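Local coordinates for protein phosphonopyruvate hydrolase (Variovorax sp., PDB 2HJP) that hydrolyses phosphonopyruvate to pyruvate and phosphate, cleaving a carbon-phosphorus bond with the help of a divalent metal ion such as magnesium, at residues H23-A28 and A71-I76; Q5-A10 and R15-M20. All blocks are in the same frame, centred on the assembly; numbering follows the deposited sequence.

How the contacts relate
Both contacts belong to the (beta/alpha)8 barrel of the PEP mutase/isocitrate lyase superfamily, and they follow each other along the chain. Contact 2 comes first. It sets helix 3-13 against the start of strand 17-21. That strand leads into helix 25-34, whose first turn packs in contact 1 on the loop between helix 60-71 and strand 78-81. The two centres are about 16 Å apart; the contacts adjoin along the chain but do not otherwise touch. Neither contact forms the catalytic site. The side chain of Ala-28 in contact 1 is about 14 Å from the bound phosphonopyruvate. The side chain of Phe-17 in contact 2 is about 8 Å from that of Trp-40, a substrate-binding residue.

Contact 1: H23-A28 and A71-I76; sequences HNPLVA and ASTVSI. With NA (sodium ion), chain D; XYS (alpha-D-xylopyranose), chain B.
Pro-25 and Ala-28, on the first turn of helix 25-34, pack against Thr-73 and Val-74. The apolar part is small. Ala-28 CB meets Val-74 CG1 at 3.6 Å, and Val-74 CG1 is also 3.6 Å from Ala-28 O. CG1 stands anti to the carbonyl carbon of Val-74 (chi1 -57°), which turns it to the helix. The Pro-25 ring offers its CB to Thr-73 OG1 at 3.5 Å, while Thr-73 CG2 lies alongside Pro-25 O. No hydrogen bond crosses between the segments. The Thr-73 hydroxyl bonds instead to Ala-69 O.

The helix start is capped by Asn-24: its OD1 accepts from Val-27 N at 2.9 Å, with an almost straight N-H...O angle of 176°. One residue earlier, His-23 O binds a sodium ion at 2.7 Å, a site shared with Ser-49. On segment 71-76, Ser-75 OG lies 3.3 Å from C5 of a bound xylose and is hydrogen-bonded to Glu-32, which also bonds the sugar.

The contact joins the first turn of helix 25-34 to the loop that runs from helix 60-71 into strand 78-81. Pro-25 and Ala-28 also touch helix 60-71, Ala-28 and Val-74 rest on strand 38-41, and Pro-25 packs on Ser-49 of the second subunit.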
loop_
_atom_site.group_PDB
_atom_site.type_symbol
_atom_site.label_atom_id
_atom_site.label_comp_id
_atom_site.label_asym_id
_atom_site.label_seq_id
_atom_site.Cartn_x
_atom_site.Cartn_y
_atom_site.Cartn_z
ATOM N N HIS A 23 -7.422 -1.288 -16.672
ATOM C CA HIS A 23 -7.090 -0.386 -15.536
ATOM C C HIS A 23 -7.447 -1.052 -14.171
ATOM O O HIS A 23 -7.240 -0.464 -13.084
ATOM C CB HIS A 23 -7.770 0.999 -15.702
ATOM C CG HIS A 23 -9.217 0.938 -16.091
ATOM N ND1 HIS A 23 -9.641 0.785 -17.408
ATOM C CD2 HIS A 23 -10.340 1.066 -15.350
ATOM C CE1 HIS A 23 -10.965 0.823 -17.444
ATOM N NE2 HIS A 23 -11.410 0.985 -16.208
ATOM N N ASN A 24 -8.041 -2.248 -14.207
ATOM C CA ASN A 24 -8.317 -3.004 -12.977
ATOM C C ASN A 24 -8.475 -4.480 -13.323
ATOM O O ASN A 24 -8.499 -4.796 -14.492
ATOM C CB ASN A 24 -9.535 -2.479 -12.198
ATOM C CG ASN A 24 -10.761 -2.476 -12.990
ATOM O OD1 ASN A 24 -11.067 -3.431 -13.611
ATOM N ND2 ASN A 24 -11.512 -1.377 -12.936
ATOM N N PRO A 25 -8.500 -5.389 -12.315
ATOM C CA PRO A 25 -8.636 -6.845 -12.572
ATOM C C PRO A 25 -9.964 -7.238 -13.274
ATOM O O PRO A 25 -9.999 -8.187 -14.058
ATOM C CB PRO A 25 -8.548 -7.458 -11.180
ATOM C CG PRO A 25 -7.562 -6.515 -10.462
ATOM C CD PRO A 25 -8.113 -5.156 -10.912
ATOM N N LEU A 26 -11.049 -6.518 -12.971
ATOM C CA LEU A 26 -12.315 -6.848 -13.605
ATOM C C LEU A 26 -12.201 -6.635 -15.141
ATOM O O LEU A 26 -12.598 -7.483 -15.930
ATOM C CB LEU A 26 -13.504 -6.030 -12.990
ATOM C CG LEU A 26 -14.915 -6.195 -13.611
ATOM C CD1 LEU A 26 -15.365 -7.611 -13.491
ATOM C CD2 LEU A 26 -15.957 -5.288 -12.957
ATOM N N VAL A 27 -11.714 -5.478 -15.535
ATOM C CA VAL A 27 -11.552 -5.196 -16.955
ATOM C C VAL A 27 -10.579 -6.231 -17.567
ATOM O O VAL A 27 -10.784 -6.695 -18.697
ATOM C CB VAL A 27 -10.963 -3.769 -17.143
ATOM C CG1 VAL A 27 -10.427 -3.616 -18.565
ATOM C CG2 VAL A 27 -12.087 -2.692 -16.764
ATOM N N ALA A 28 -9.522 -6.594 -16.833
ATOM C CA ALA A 28 -8.567 -7.612 -17.378
ATOM C C ALA A 28 -9.309 -8.921 -17.584
ATOM O O ALA A 28 -9.095 -9.654 -18.581
ATOM C CB ALA A 28 -7.363 -7.794 -16.418
ATOM N N ALA A 71 -2.557 -9.972 -12.423
ATOM C CA ALA A 71 -1.988 -11.263 -12.718
ATOM C C ALA A 71 -2.637 -12.355 -11.849
ATOM O O ALA A 71 -2.710 -13.476 -12.290
ATOM C CB ALA A 71 -0.445 -11.227 -12.529
ATOM N N SER A 72 -3.132 -12.026 -10.651
ATOM C CA SER A 72 -3.732 -13.045 -9.793
ATOM C C SER A 72 -5.168 -13.337 -10.198
ATOM O O SER A 72 -5.819 -14.250 -9.685
ATOM C CB SER A 72 -3.684 -12.595 -8.312
ATOM O OG SER A 72 -4.499 -11.445 -8.119
ATOM N N THR A 73 -5.677 -12.549 -11.130
ATOM C CA THR A 73 -7.045 -12.728 -11.594
ATOM C C THR A 73 -7.101 -13.418 -12.978
ATOM O O THR A 73 -8.000 -14.171 -13.216
ATOM C CB THR A 73 -7.734 -11.344 -11.690
ATOM O OG1 THR A 73 -7.777 -10.776 -10.382
ATOM C CG2 THR A 73 -9.194 -11.399 -12.241
ATOM N N VAL A 74 -6.174 -13.128 -13.902
ATOM C CA VAL A 74 -6.315 -13.707 -15.229
ATOM C C VAL A 74 -5.349 -14.904 -15.406
ATOM O O VAL A 74 -4.400 -15.056 -14.641
ATOM C CB VAL A 74 -6.070 -12.597 -16.373
ATOM C CG1 VAL A 74 -7.050 -11.395 -16.184
ATOM C CG2 VAL A 74 -4.660 -12.046 -16.276
ATOM N N SER A 75 -5.594 -15.715 -16.423
ATOM C CA SER A 75 -4.766 -16.875 -16.697
ATOM C C SER A 75 -3.889 -16.582 -17.924
ATOM O O SER A 75 -3.012 -17.377 -18.274
ATOM C CB SER A 75 -5.667 -18.121 -16.977
ATOM O OG SER A 75 -6.197 -18.050 -18.317
ATOM N N ILE A 76 -4.066 -15.412 -18.561
ATOM C CA ILE A 76 -3.288 -15.112 -19.756
ATOM C C ILE A 76 -2.126 -14.157 -19.369
ATOM O O ILE A 76 -2.198 -13.533 -18.317
ATOM C CB ILE A 76 -4.193 -14.487 -20.872
ATOM C CG1 ILE A 76 -4.883 -13.218 -20.355
ATOM C CG2 ILE A 76 -5.198 -15.563 -21.357
ATOM C CD1 ILE A 76 -5.946 -13.366 -19.334
HETATM NA NA NA D . -7.948 1.666 -11.559
HETATM C C1 XYS B . -10.243 -18.568 -16.416
HETATM C C2 XYS B . -10.341 -19.319 -15.057
HETATM C C3 XYS B . -8.904 -19.774 -14.652
HETATM C C4 XYS B . -8.202 -20.617 -15.774
HETATM C C5 XYS B . -8.442 -20.141 -17.221
HETATM O O1 XYS B . -9.476 -17.340 -16.405
HETATM O O2 XYS B . -10.844 -18.424 -14.063
HETATM O O3 XYS B . -8.936 -20.501 -13.392
HETATM O O4 XYS B . -6.821 -20.968 -15.534
HETATM O O5 XYS B . -9.753 -19.442 -17.450
#

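Contact 2: Q5-A10 and R15-M20; sequences QALRAA and RLFTAM
Ala-10 meets both Arg-15 and Phe-17 where a short turn leads from helix 3-13 to strand 17-21, the first strand of the TIM barrel. This helix precedes the first strand, and the turn between them brings the two segments side by side. Ala-10 has the most surface buried here, and its methyl points at the strand segment. Ala-10 CB lies 3.6 Å from Phe-17 CD1 and 3.4 Å from Arg-15 NH1.

Phe-17 holds its ring toward the helix, with CG anti to the backbone N (chi1 -176°). Leu-7 CD1 sits over one face of that ring, 4.0 Å from the centroid and 17° off the normal, a CH-pi contact. The methyl is offset toward the rim, and Leu-7 CD1 comes closest to Phe-17 CE2, at 3.8 Å. The two side chains cross at about a right angle. Beyond the contact, Phe-17 packs on Ile-231 of strand 229-234, and Leu-7 on Val-151 of strand 151-156. The helix thus packs by the N-terminal ends of strands 17-21, 151-156 and 229-234.

Arg-15 is exposed. Its chain bends at chi3 (-68°), which brings the guanidinium back beside the helix, with the carbonyl carbon of Ala-9 at its edge. A water in the plane of this group bridges the segments: it accepts from Arg-15 NH1 at 2.6 Å and donates to Ala-6 O at 2.7 Å.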
loop_
_atom_site.group_PDB
_atom_site.type_symbol
_atom_site.label_atom_id
_atom_site.label_comp_id
_atom_site.label_asym_id
_atom_site.label_seq_id
_atom_site.Cartn_x
_atom_site.Cartn_y
_atom_site.Cartn_z
ATOM N N GLN A 5 6.046 -18.804 -20.480
ATOM C CA GLN A 5 6.280 -19.725 -21.592
ATOM C C GLN A 5 5.263 -19.448 -22.680
ATOM O O GLN A 5 5.602 -19.406 -23.865
ATOM C CB GLN A 5 6.123 -21.178 -21.128
ATOM C CG GLN A 5 7.163 -21.625 -20.174
ATOM C CD GLN A 5 6.935 -23.052 -19.789
ATOM O OE1 GLN A 5 5.812 -23.449 -19.404
ATOM N NE2 GLN A 5 7.990 -23.860 -19.906
ATOM N N ALA A 6 3.999 -19.327 -22.283
ATOM C CA ALA A 6 2.944 -18.998 -23.245
ATOM C C ALA A 6 3.281 -17.740 -24.084
ATOM O O ALA A 6 3.062 -17.723 -25.253
ATOM C CB ALA A 6 1.586 -18.764 -22.495
ATOM N N LEU A 7 3.780 -16.669 -23.469
ATOM C CA LEU A 7 4.084 -15.463 -24.223
ATOM C C LEU A 7 5.275 -15.708 -25.133
ATOM O O LEU A 7 5.279 -15.307 -26.316
ATOM C CB LEU A 7 4.355 -14.288 -23.271
ATOM C CG LEU A 7 4.801 -12.978 -23.918
ATOM C CD1 LEU A 7 3.731 -12.488 -24.894
ATOM C CD2 LEU A 7 5.145 -11.947 -22.812
ATOM N N ARG A 8 6.295 -16.362 -24.594
ATOM C CA ARG A 8 7.480 -16.678 -25.400
ATOM C C ARG A 8 7.056 -17.592 -26.581
ATOM O O ARG A 8 7.503 -17.406 -27.694
ATOM C CB ARG A 8 8.518 -17.331 -24.469
ATOM C CG ARG A 8 9.917 -17.284 -24.960
ATOM C CD ARG A 8 10.444 -15.934 -25.226
ATOM N NE ARG A 8 11.059 -15.290 -24.067
ATOM C CZ ARG A 8 12.030 -14.406 -24.222
ATOM N NH1 ARG A 8 12.618 -13.784 -23.187
ATOM N NH2 ARG A 8 12.430 -14.146 -25.471
ATOM N N ALA A 9 6.153 -18.540 -26.359
ATOM C CA ALA A 9 5.681 -19.419 -27.429
ATOM C C ALA A 9 4.965 -18.602 -28.550
ATOM O O ALA A 9 5.194 -18.802 -29.756
ATOM C CB ALA A 9 4.731 -20.489 -26.846
ATOM N N ALA A 10 4.101 -17.676 -28.149
ATOM C CA ALA A 10 3.406 -16.823 -29.115
ATOM C C ALA A 10 4.451 -16.011 -29.913
ATOM O O ALA A 10 4.388 -15.915 -31.140
ATOM C CB ALA A 10 2.438 -15.874 -28.340
ATOM N N ARG A 15 2.692 -16.356 -34.772
ATOM C CA ARG A 15 1.287 -15.905 -34.700
ATOM C C ARG A 15 1.312 -14.451 -34.203
ATOM O O ARG A 15 2.237 -14.044 -33.531
ATOM C CB ARG A 15 0.492 -16.706 -33.648
ATOM C CG ARG A 15 0.291 -18.209 -33.901
ATOM C CD ARG A 15 -0.429 -18.833 -32.691
ATOM N NE ARG A 15 0.458 -18.820 -31.512
ATOM C CZ ARG A 15 0.085 -18.799 -30.222
ATOM N NH1 ARG A 15 1.033 -18.788 -29.288
ATOM N NH2 ARG A 15 -1.205 -18.795 -29.844
ATOM N N LEU A 16 0.312 -13.666 -34.542
ATOM C CA LEU A 16 0.222 -12.283 -34.057
ATOM C C LEU A 16 -0.506 -12.344 -32.702
ATOM O O LEU A 16 -1.658 -12.842 -32.622
ATOM C CB LEU A 16 -0.611 -11.448 -35.022
ATOM C CG LEU A 16 -0.941 -10.008 -34.663
ATOM C CD1 LEU A 16 0.329 -9.271 -34.266
ATOM C CD2 LEU A 16 -1.623 -9.354 -35.922
ATOM N N PHE A 17 0.123 -11.794 -31.664
ATOM C CA PHE A 17 -0.405 -11.810 -30.281
ATOM C C PHE A 17 -1.105 -10.468 -29.974
ATOM O O PHE A 17 -0.530 -9.370 -30.244
ATOM C CB PHE A 17 0.780 -11.987 -29.337
ATOM C CG PHE A 17 0.433 -12.128 -27.897
ATOM C CD1 PHE A 17 0.056 -13.354 -27.387
ATOM C CD2 PHE A 17 0.524 -11.030 -27.048
ATOM C CE1 PHE A 17 -0.243 -13.523 -26.027
ATOM C CE2 PHE A 17 0.244 -11.143 -25.687
ATOM C CZ PHE A 17 -0.148 -12.418 -25.155
ATOM N N THR A 18 -2.324 -10.533 -29.448
ATOM C CA THR A 18 -3.047 -9.304 -29.114
ATOM C C THR A 18 -3.104 -9.097 -27.602
ATOM O O THR A 18 -3.289 -10.056 -26.823
ATOM C CB THR A 18 -4.494 -9.329 -29.645
ATOM O OG1 THR A 18 -5.195 -10.387 -29.015
ATOM C CG2 THR A 18 -4.508 -9.607 -31.164
ATOM N N ALA A 19 -2.898 -7.860 -27.200
ATOM C CA ALA A 19 -2.957 -7.567 -25.761
ATOM C C ALA A 19 -3.856 -6.306 -25.629
ATOM O O ALA A 19 -3.682 -5.334 -26.354
ATOM C CB ALA A 19 -1.557 -7.246 -25.194
ATOM N N MET A 20 -4.768 -6.350 -24.684
ATOM C CA MET A 20 -5.725 -5.233 -24.403
ATOM C C MET A 20 -5.458 -4.547 -23.057
ATOM O O MET A 20 -5.198 -5.189 -21.991
ATOM C CB MET A 20 -7.164 -5.791 -24.382
ATOM C CG MET A 20 -8.261 -4.778 -23.923
ATOM S SD MET A 20 -8.245 -3.283 -24.936
ATOM C CE MET A 20 -9.011 -3.911 -26.487
HETATM O O HOH W 1 1.090 -18.884 -26.703
#